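Local atomic coordinates of hypothetical protein (Staphylococcus aureus subsp. aureus, PDB entry 2IL5), a protein that is of unknown function but belongs to the family of Activator of Hsp90 ATPase homolog 1-like proteins, within the Bet v 1-like clan. Residues 129-132 with 133-136. Sequence-based numbering, arbitrary orientation.
Sequences EKER and RFTN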
ATOM      1  N   GLU A 129     -13.416   0.368 -12.808  1.00 53.60           N
ATOM      2  CA  GLU A 129     -14.420  -0.241 -13.652  1.00 54.17           C
ATOM      3  C   GLU A 129     -15.374   0.829 -14.180  1.00 52.34           C
ATOM      4  O   GLU A 129     -15.850   1.712 -13.431  1.00 51.67           O
ATOM      5  CB  GLU A 129     -15.164  -1.332 -12.908  1.00 54.18           C
ATOM      6  CG  GLU A 129     -15.454  -2.540 -13.759  1.00 60.48           C
ATOM      7  CD  GLU A 129     -14.347  -3.596 -13.705  1.00 68.87           C
ATOM      8  OE1 GLU A 129     -13.141  -3.208 -13.730  1.00 72.32           O
ATOM      9  OE2 GLU A 129     -14.686  -4.814 -13.653  1.00 70.14           O
ATOM     10  N   LYS A 130     -15.620   0.747 -15.479  1.00 50.66           N
ATOM     11  CA  LYS A 130     -16.564   1.642 -16.097  1.00 50.61           C
ATOM     12  C   LYS A 130     -17.952   1.040 -15.944  1.00 49.04           C
ATOM     13  O   LYS A 130     -18.147  -0.157 -16.105  1.00 49.60           O
ATOM     14  CB  LYS A 130     -16.193   1.912 -17.552  1.00 51.27           C
ATOM     15  CG  LYS A 130     -16.873   3.179 -18.107  1.00 52.67           C
ATOM     16  CD  LYS A 130     -16.489   3.372 -19.545  1.00 52.87           C
ATOM     17  CE  LYS A 130     -16.852   4.724 -19.959  1.00 53.99           C
ATOM     18  NZ  LYS A 130     -16.655   4.746 -21.414  1.00 59.04           N
ATOM     19  N   GLU A 131     -18.894   1.853 -15.506  1.00 47.70           N
ATOM     20  CA  GLU A 131     -20.248   1.356 -15.315  1.00 47.03           C
ATOM     21  C   GLU A 131     -21.080   1.440 -16.594  1.00 45.01           C
ATOM     22  O   GLU A 131     -20.811   2.239 -17.468  1.00 42.41           O
ATOM     23  CB  GLU A 131     -20.865   2.078 -14.111  1.00 48.32           C
ATOM     24  CG  GLU A 131     -20.033   1.806 -12.806  1.00 52.73           C
ATOM     25  CD  GLU A 131     -20.540   2.531 -11.564  1.00 60.64           C
ATOM     26  OE1 GLU A 131     -19.697   2.821 -10.668  1.00 64.13           O
ATOM     27  OE2 GLU A 131     -21.763   2.825 -11.465  1.00 63.69           O
ATOM     28  N   ARG A 132     -22.065   0.558 -16.702  1.00 45.03           N
ATOM     29  CA  ARG A 132     -23.079   0.589 -17.752  1.00 43.33           C
ATOM     30  C   ARG A 132     -23.610   1.994 -18.062  1.00 44.38           C
ATOM     31  O   ARG A 132     -24.123   2.675 -17.166  1.00 43.65           O
ATOM     32  CB  ARG A 132     -24.237  -0.277 -17.341  1.00 43.04           C
ATOM     33  CG  ARG A 132     -23.916  -1.763 -17.348  1.00 42.13           C
ATOM     34  CD  ARG A 132     -25.173  -2.548 -17.055  1.00 38.63           C
ATOM     35  NE  ARG A 132     -24.875  -3.961 -16.898  1.00 38.94           N
ATOM     36  CZ  ARG A 132     -25.751  -4.878 -16.495  1.00 35.75           C
ATOM     37  NH1 ARG A 132     -26.992  -4.552 -16.199  1.00 36.58           N
ATOM     38  NH2 ARG A 132     -25.381  -6.132 -16.410  1.00 40.96           N
ATOM     39  N   ARG A 133     -23.481   2.412 -19.337  1.00 44.62           N
ATOM     40  CA  ARG A 133     -24.108   3.643 -19.852  1.00 45.04           C
ATOM     41  C   ARG A 133     -23.497   4.939 -19.298  1.00 45.72           C
ATOM     42  O   ARG A 133     -24.098   6.023 -19.382  1.00 46.07           O
ATOM     43  CB  ARG A 133     -25.637   3.596 -19.673  1.00 43.30           C
ATOM     44  CG  ARG A 133     -26.306   2.340 -20.309  1.00 44.67           C
ATOM     45  CD  ARG A 133     -27.752   2.141 -19.830  1.00 46.00           C
ATOM     46  NE  ARG A 133     -28.123   3.349 -19.120  1.00 50.40           N
ATOM     47  CZ  ARG A 133     -28.324   3.494 -17.817  1.00 46.24           C
ATOM     48  NH1 ARG A 133     -28.300   2.484 -16.952  1.00 45.59           N
ATOM     49  NH2 ARG A 133     -28.549   4.719 -17.398  1.00 48.00           N
ATOM     50  N   PHE A 134     -22.301   4.818 -18.728  1.00 46.30           N
ATOM     51  CA  PHE A 134     -21.571   5.950 -18.164  1.00 46.60           C
ATOM     52  C   PHE A 134     -21.143   6.917 -19.273  1.00 46.66           C
ATOM     53  O   PHE A 134     -20.539   6.513 -20.284  1.00 45.33           O
ATOM     54  CB  PHE A 134     -20.311   5.455 -17.411  1.00 47.29           C
ATOM     55  CG  PHE A 134     -20.366   5.620 -15.895  1.00 49.04           C
ATOM     56  CD1 PHE A 134     -21.573   5.750 -15.227  1.00 48.43           C
ATOM     57  CD2 PHE A 134     -19.188   5.579 -15.145  1.00 49.01           C
ATOM     58  CE1 PHE A 134     -21.606   5.877 -13.857  1.00 53.20           C
ATOM     59  CE2 PHE A 134     -19.213   5.691 -13.747  1.00 49.09           C
ATOM     60  CZ  PHE A 134     -20.409   5.856 -13.108  1.00 51.51           C
ATOM     61  N   THR A 135     -21.449   8.194 -19.074  1.00 46.61           N
ATOM     62  CA  THR A 135     -20.953   9.227 -19.968  1.00 46.53           C
ATOM     63  C   THR A 135     -19.482   9.425 -19.705  1.00 46.26           C
ATOM     64  O   THR A 135     -18.979   8.945 -18.704  1.00 45.96           O
ATOM     65  CB  THR A 135     -21.659  10.557 -19.759  1.00 46.82           C
ATOM     66  OG1 THR A 135     -21.354  11.022 -18.438  1.00 48.70           O
ATOM     67  CG2 THR A 135     -23.235  10.449 -20.013  1.00 44.98           C
ATOM     68  N   ASN A 136     -18.793  10.113 -20.617  1.00 46.59           N
ATOM     69  CA  ASN A 136     -17.373  10.377 -20.467  1.00 47.02           C
ATOM     70  C   ASN A 136     -17.125  11.127 -19.167  1.00 48.14           C
ATOM     71  O   ASN A 136     -16.162  10.868 -18.463  1.00 47.94           O
ATOM     72  CB  ASN A 136     -16.836  11.186 -21.640  1.00 46.51           C
ATOM     73  CG  ASN A 136     -16.646  10.368 -22.900  1.00 45.41           C
ATOM     74  OD1 ASN A 136     -16.322  10.917 -23.959  1.00 49.28           O
ATOM     75  ND2 ASN A 136     -16.778   9.056 -22.796  1.00 46.51           N
TER
HETATM   76  O   HOH W   1     -18.108   6.986 -21.553  1.00 36.71           O
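Arg133 and Arg132 fill the two middle positions of a type II beta turn that runs from Glu131 to Phe134. Arg133 takes the left-handed backbone conformation that the third position of such a turn requires. The turn is closed by Phe134 N, which donates to Glu131 O at 3.2 Å; the bond bends to 150° at the hydrogen, and the donor stands above the carbonyl plane. Phe134 also turns its ring back onto Glu131, whose CB sits 3.7 Å from the ring centroid, almost exactly on the normal, in a CH-pi contact over one face. With chi1 at -60°, Glu131 CG lies beside its own backbone N, and the extended chain runs alongside the ring in the same direction. The carboxylate thus lies just past the CZ end of the ring, to one side of the ring plane, Glu131 CD 3.7 Å from Phe134 CZ, the two planes tilted 23° apart; its OE1 is held beyond the turn in a salt bridge with Lys142. Lys130, extended to its tip, runs antiparallel to the Phe134 side chain, CG 4.2 Å from Phe134 CB. Thr135 occupies the N-cap, its side chain capping a backbone N of the following helix, while its own N bonds to Glu138 OE1, as in one half of a capping box. A water accepts from Lys130 NZ (2.7 Å), donates to Phe134 O (2.8 Å) and accepts weakly from Asn136 ND2. The whole turn is a surface link between strand 118-128 and the long helix 136-166, with Phe134 lying on Tyr139 and Lys142 of that helix.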